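Local coordinates for 11S globulin subunit beta (Cucurbita maxima, PDB 2E9Q), which serves as a seed storage protein of pumpkin, laid down as a nutrient reservoir, at residues K85-R96 with I128-V139. Numbering follows the deposited sequence. Where two conformers were deposited one is given.
Sequences KLIFVAQGFGIR and IRPFREGDLLVV
Arg96 meets Val138 across the interior between the strand pairs 93-96/129-132 and 85-91/135-139. Its CG lies between the backbone N and the carbonyl carbon (chi1 65°). A bend at chi3 (-58°) brings the guanidinium to Val138, where NH2 gives a nearly straight hydrogen bond (170°) to Val138 O at 2.8 Å. That oxygen lies in the guanidinium plane, although NH2 stands above the carbonyl plane. Leu137 CB sits over one face of the group, and NH1 is hydrogen-bonded to Leu286 O, so a long, many-donor side chain suits a place where two backbone oxygens need donors. A methionine here would probably leave Val138 O and Leu286 O without these donors and the two layers less firmly tied.

The two antiparallel strand pairings lie in the facing sheets of the N-terminal cupin β-barrel, bridged by Arg96 and Phe131. The lack of a side chain at Gly94 lets the Phe131 ring lie close against its backbone, with Gly94 CA in a CH-pi contact 4.0 Å from the ring centroid. Leu137 CD1 lies over the opposite face, while Val89 CG2 meets Phe131 CD1 obliquely at 3.7 Å. In the type II turn from Arg132 to Asp135, Arg132 N donates to Asp135 OD2 at 2.6 Å. On the face of the 85-91/135-139 pairing turned away from Arg96, Leu86 CG packs against Leu136 CD1 at 3.5 Å, branched apolar side chains suiting this buried face.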
loop_
_atom_site.group_PDB
_atom_site.type_symbol
_atom_site.label_atom_id
_atom_site.label_comp_id
_atom_site.label_asym_id
_atom_site.label_seq_id
_atom_site.Cartn_x
_atom_site.Cartn_y
_atom_site.Cartn_z
ATOM N N LYS A 85 0.191 3.112 -17.125
ATOM C CA LYS A 85 0.379 4.321 -17.905
ATOM C C LYS A 85 -0.901 4.926 -18.441
ATOM O O LYS A 85 -1.897 4.234 -18.696
ATOM C CB LYS A 85 1.281 4.045 -19.115
ATOM C CG LYS A 85 2.723 3.700 -18.808
ATOM C CD LYS A 85 3.407 3.205 -20.077
ATOM C CE LYS A 85 4.872 2.878 -19.842
ATOM N NZ LYS A 85 5.573 2.563 -21.120
ATOM N N LEU A 86 -0.848 6.233 -18.619
ATOM C CA LEU A 86 -1.921 6.987 -19.199
ATOM C C LEU A 86 -1.175 7.640 -20.347
ATOM O O LEU A 86 0.004 7.991 -20.212
ATOM C CB LEU A 86 -2.448 8.028 -18.224
ATOM C CG LEU A 86 -3.851 7.813 -17.662
ATOM C CD1 LEU A 86 -4.241 6.348 -17.606
ATOM C CD2 LEU A 86 -3.893 8.453 -16.306
ATOM N N ILE A 87 -1.845 7.782 -21.481
ATOM C CA ILE A 87 -1.221 8.371 -22.652
ATOM C C ILE A 87 -2.164 9.366 -23.269
ATOM O O ILE A 87 -3.247 8.997 -23.733
ATOM C CB ILE A 87 -0.898 7.295 -23.688
ATOM C CG1 ILE A 87 0.133 6.330 -23.113
ATOM C CG2 ILE A 87 -0.420 7.935 -24.969
ATOM C CD1 ILE A 87 0.576 5.236 -24.070
ATOM N N PHE A 88 -1.772 10.632 -23.260
ATOM C CA PHE A 88 -2.609 11.651 -23.851
ATOM C C PHE A 88 -2.167 11.868 -25.287
ATOM O O PHE A 88 -0.987 12.100 -25.544
ATOM C CB PHE A 88 -2.503 12.961 -23.085
ATOM C CG PHE A 88 -3.346 14.059 -23.656
ATOM C CD1 PHE A 88 -4.732 14.026 -23.534
ATOM C CD2 PHE A 88 -2.757 15.131 -24.317
ATOM C CE1 PHE A 88 -5.525 15.048 -24.058
ATOM C CE2 PHE A 88 -3.535 16.155 -24.844
ATOM C CZ PHE A 88 -4.929 16.111 -24.712
ATOM N N VAL A 89 -3.119 11.778 -26.215
ATOM C CA VAL A 89 -2.854 11.975 -27.641
ATOM C C VAL A 89 -2.935 13.474 -27.898
ATOM O O VAL A 89 -4.016 14.035 -28.048
ATOM C CB VAL A 89 -3.905 11.228 -28.510
ATOM C CG1 VAL A 89 -3.667 11.502 -29.985
ATOM C CG2 VAL A 89 -3.826 9.733 -28.233
ATOM N N ALA A 90 -1.774 14.119 -27.939
ATOM C CA ALA A 90 -1.704 15.560 -28.127
ATOM C C ALA A 90 -1.929 15.983 -29.570
ATOM O O ALA A 90 -2.399 17.092 -29.826
ATOM C CB ALA A 90 -0.346 16.081 -27.629
ATOM N N GLN A 91 -1.589 15.105 -30.508
ATOM C CA GLN A 91 -1.755 15.413 -31.926
ATOM C C GLN A 91 -1.763 14.162 -32.801
ATOM O O GLN A 91 -1.009 13.215 -32.560
ATOM C CB GLN A 91 -0.635 16.353 -32.394
ATOM C CG GLN A 91 -0.680 16.697 -33.881
ATOM C CD GLN A 91 0.575 17.428 -34.376
ATOM O OE1 GLN A 91 0.842 18.569 -33.999
ATOM N NE2 GLN A 91 1.346 16.760 -35.220
ATOM N N GLY A 92 -2.627 14.166 -33.812
ATOM C CA GLY A 92 -2.703 13.050 -34.738
ATOM C C GLY A 92 -3.715 11.990 -34.365
ATOM O O GLY A 92 -4.487 12.161 -33.422
ATOM N N PHE A 93 -3.727 10.897 -35.122
ATOM C CA PHE A 93 -4.632 9.795 -34.841
ATOM C C PHE A 93 -4.119 8.496 -35.426
ATOM O O PHE A 93 -3.349 8.492 -36.386
ATOM C CB PHE A 93 -6.059 10.084 -35.342
ATOM C CG PHE A 93 -6.155 10.438 -36.802
ATOM C CD1 PHE A 93 -5.926 11.742 -37.233
ATOM C CD2 PHE A 93 -6.531 9.478 -37.736
ATOM C CE1 PHE A 93 -6.074 12.092 -38.576
ATOM C CE2 PHE A 93 -6.683 9.812 -39.089
ATOM C CZ PHE A 93 -6.455 11.124 -39.511
ATOM N N GLY A 94 -4.526 7.389 -34.824
ATOM C CA GLY A 94 -4.072 6.107 -35.302
ATOM C C GLY A 94 -4.798 4.950 -34.652
ATOM O O GLY A 94 -5.899 5.110 -34.119
ATOM N N ILE A 95 -4.168 3.784 -34.699
ATOM C CA ILE A 95 -4.743 2.584 -34.133
ATOM C C ILE A 95 -3.776 1.942 -33.155
ATOM O O ILE A 95 -2.555 2.065 -33.299
ATOM C CB ILE A 95 -5.120 1.583 -35.250
ATOM C CG1 ILE A 95 -3.883 1.187 -36.049
ATOM C CG2 ILE A 95 -6.124 2.240 -36.198
ATOM C CD1 ILE A 95 -4.177 0.267 -37.234
ATOM N N ARG A 96 -4.337 1.270 -32.154
ATOM C CA ARG A 96 -3.551 0.613 -31.125
ATOM C C ARG A 96 -4.036 -0.817 -30.931
ATOM O O ARG A 96 -5.169 -1.166 -31.288
ATOM C CB ARG A 96 -3.697 1.371 -29.805
ATOM C CG ARG A 96 -5.120 1.340 -29.250
ATOM C CD ARG A 96 -5.365 2.280 -28.064
ATOM N NE ARG A 96 -4.479 2.018 -26.936
ATOM C CZ ARG A 96 -4.861 1.995 -25.661
ATOM N NH1 ARG A 96 -6.122 2.208 -25.328
ATOM N NH2 ARG A 96 -3.963 1.790 -24.707
ATOM N N ILE A 128 -8.747 -4.057 -33.124
ATOM C CA ILE A 128 -7.957 -2.934 -33.595
ATOM C C ILE A 128 -8.663 -1.699 -33.076
ATOM O O ILE A 128 -9.764 -1.370 -33.515
ATOM C CB ILE A 128 -7.888 -2.888 -35.130
ATOM C CG1 ILE A 128 -7.119 -4.111 -35.652
ATOM C CG2 ILE A 128 -7.227 -1.593 -35.586
ATOM C CD1 ILE A 128 -5.660 -4.153 -35.243
ATOM N N ARG A 129 -8.013 -1.018 -32.142
ATOM C CA ARG A 129 -8.571 0.159 -31.494
ATOM C C ARG A 129 -8.024 1.462 -32.051
ATOM O O ARG A 129 -6.829 1.735 -31.957
ATOM C CB ARG A 129 -8.312 0.078 -29.994
ATOM C CG ARG A 129 -8.416 -1.342 -29.475
ATOM C CD ARG A 129 -8.500 -1.404 -27.974
ATOM N NE ARG A 129 -8.384 -2.784 -27.518
ATOM C CZ ARG A 129 -8.875 -3.234 -26.371
ATOM N NH1 ARG A 129 -9.525 -2.406 -25.563
ATOM N NH2 ARG A 129 -8.715 -4.507 -26.034
ATOM N N PRO A 130 -8.895 2.278 -32.651
ATOM C CA PRO A 130 -8.482 3.558 -33.217
ATOM C C PRO A 130 -8.493 4.607 -32.110
ATOM O O PRO A 130 -9.147 4.427 -31.085
ATOM C CB PRO A 130 -9.552 3.820 -34.268
ATOM C CG PRO A 130 -10.787 3.264 -33.603
ATOM C CD PRO A 130 -10.288 1.959 -33.027
ATOM N N PHE A 131 -7.754 5.687 -32.311
ATOM C CA PHE A 131 -7.709 6.761 -31.333
ATOM C C PHE A 131 -7.366 8.035 -32.075
ATOM O O PHE A 131 -6.791 7.996 -33.160
ATOM C CB PHE A 131 -6.670 6.468 -30.241
ATOM C CG PHE A 131 -5.271 6.314 -30.758
ATOM C CD1 PHE A 131 -4.506 7.428 -31.074
ATOM C CD2 PHE A 131 -4.725 5.048 -30.951
ATOM C CE1 PHE A 131 -3.220 7.280 -31.578
ATOM C CE2 PHE A 131 -3.443 4.890 -31.454
ATOM C CZ PHE A 131 -2.688 6.005 -31.770
ATOM N N ARG A 132 -7.709 9.166 -31.480
ATOM C CA ARG A 132 -7.456 10.444 -32.109
ATOM C C ARG A 132 -7.130 11.498 -31.063
ATOM O O ARG A 132 -7.262 11.260 -29.860
ATOM C CB ARG A 132 -8.696 10.863 -32.890
ATOM C CG ARG A 132 -9.912 10.963 -32.007
ATOM C CD ARG A 132 -11.133 11.425 -32.774
ATOM N NE ARG A 132 -12.073 12.104 -31.888
ATOM C CZ ARG A 132 -12.596 11.566 -30.793
ATOM N NH1 ARG A 132 -12.279 10.327 -30.437
ATOM N NH2 ARG A 132 -13.419 12.280 -30.040
ATOM N N GLU A 133 -6.732 12.672 -31.539
ATOM C CA GLU A 133 -6.368 13.784 -30.676
ATOM C C GLU A 133 -7.380 14.066 -29.574
ATOM O O GLU A 133 -8.570 14.231 -29.830
ATOM C CB GLU A 133 -6.170 15.045 -31.517
ATOM C CG GLU A 133 -5.350 16.127 -30.832
ATOM C CD GLU A 133 -5.110 17.337 -31.726
ATOM O OE1 GLU A 133 -4.701 17.151 -32.897
ATOM O OE2 GLU A 133 -5.326 18.475 -31.251
ATOM N N GLY A 134 -6.896 14.126 -28.338
ATOM C CA GLY A 134 -7.780 14.398 -27.226
ATOM C C GLY A 134 -8.087 13.133 -26.458
ATOM O O GLY A 134 -8.675 13.172 -25.373
ATOM N N ASP A 135 -7.708 11.998 -27.024
ATOM C CA ASP A 135 -7.930 10.739 -26.341
ATOM C C ASP A 135 -6.911 10.543 -25.226
ATOM O O ASP A 135 -5.727 10.881 -25.362
ATOM C CB ASP A 135 -7.831 9.547 -27.305
ATOM C CG ASP A 135 -9.073 9.393 -28.185
ATOM O OD1 ASP A 135 -10.137 9.932 -27.818
ATOM O OD2 ASP A 135 -8.975 8.725 -29.236
ATOM N N LEU A 136 -7.401 9.998 -24.122
ATOM C CA LEU A 136 -6.597 9.678 -22.964
ATOM C C LEU A 136 -6.671 8.157 -22.982
ATOM O O LEU A 136 -7.715 7.575 -22.651
ATOM C CB LEU A 136 -7.256 10.236 -21.698
ATOM C CG LEU A 136 -6.556 10.089 -20.341
ATOM C CD1 LEU A 136 -6.395 8.618 -19.997
ATOM C CD2 LEU A 136 -5.186 10.786 -20.386
ATOM N N LEU A 137 -5.583 7.518 -23.397
ATOM C CA LEU A 137 -5.527 6.069 -23.473
ATOM C C LEU A 137 -4.983 5.499 -22.173
ATOM O O LEU A 137 -4.181 6.136 -21.490
ATOM C CB LEU A 137 -4.626 5.636 -24.638
ATOM C CG LEU A 137 -4.908 6.380 -25.951
ATOM C CD1 LEU A 137 -3.965 5.911 -27.065
ATOM C CD2 LEU A 137 -6.357 6.134 -26.348
ATOM N N VAL A 138 -5.408 4.287 -21.845
ATOM C CA VAL A 138 -4.954 3.631 -20.636
ATOM C C VAL A 138 -4.151 2.385 -20.996
ATOM O O VAL A 138 -4.473 1.683 -21.953
ATOM C CB VAL A 138 -6.160 3.219 -19.750
ATOM C CG1 VAL A 138 -5.690 2.389 -18.543
ATOM C CG2 VAL A 138 -6.905 4.463 -19.293
ATOM N N VAL A 139 -3.096 2.123 -20.233
ATOM C CA VAL A 139 -2.290 0.937 -20.452
ATOM C C VAL A 139 -1.915 0.383 -19.084
ATOM O O VAL A 139 -1.001 0.887 -18.435
ATOM C CB VAL A 139 -0.996 1.243 -21.237
ATOM C CG1 VAL A 139 -0.240 -0.050 -21.504
ATOM C CG2 VAL A 139 -1.323 1.938 -22.542
#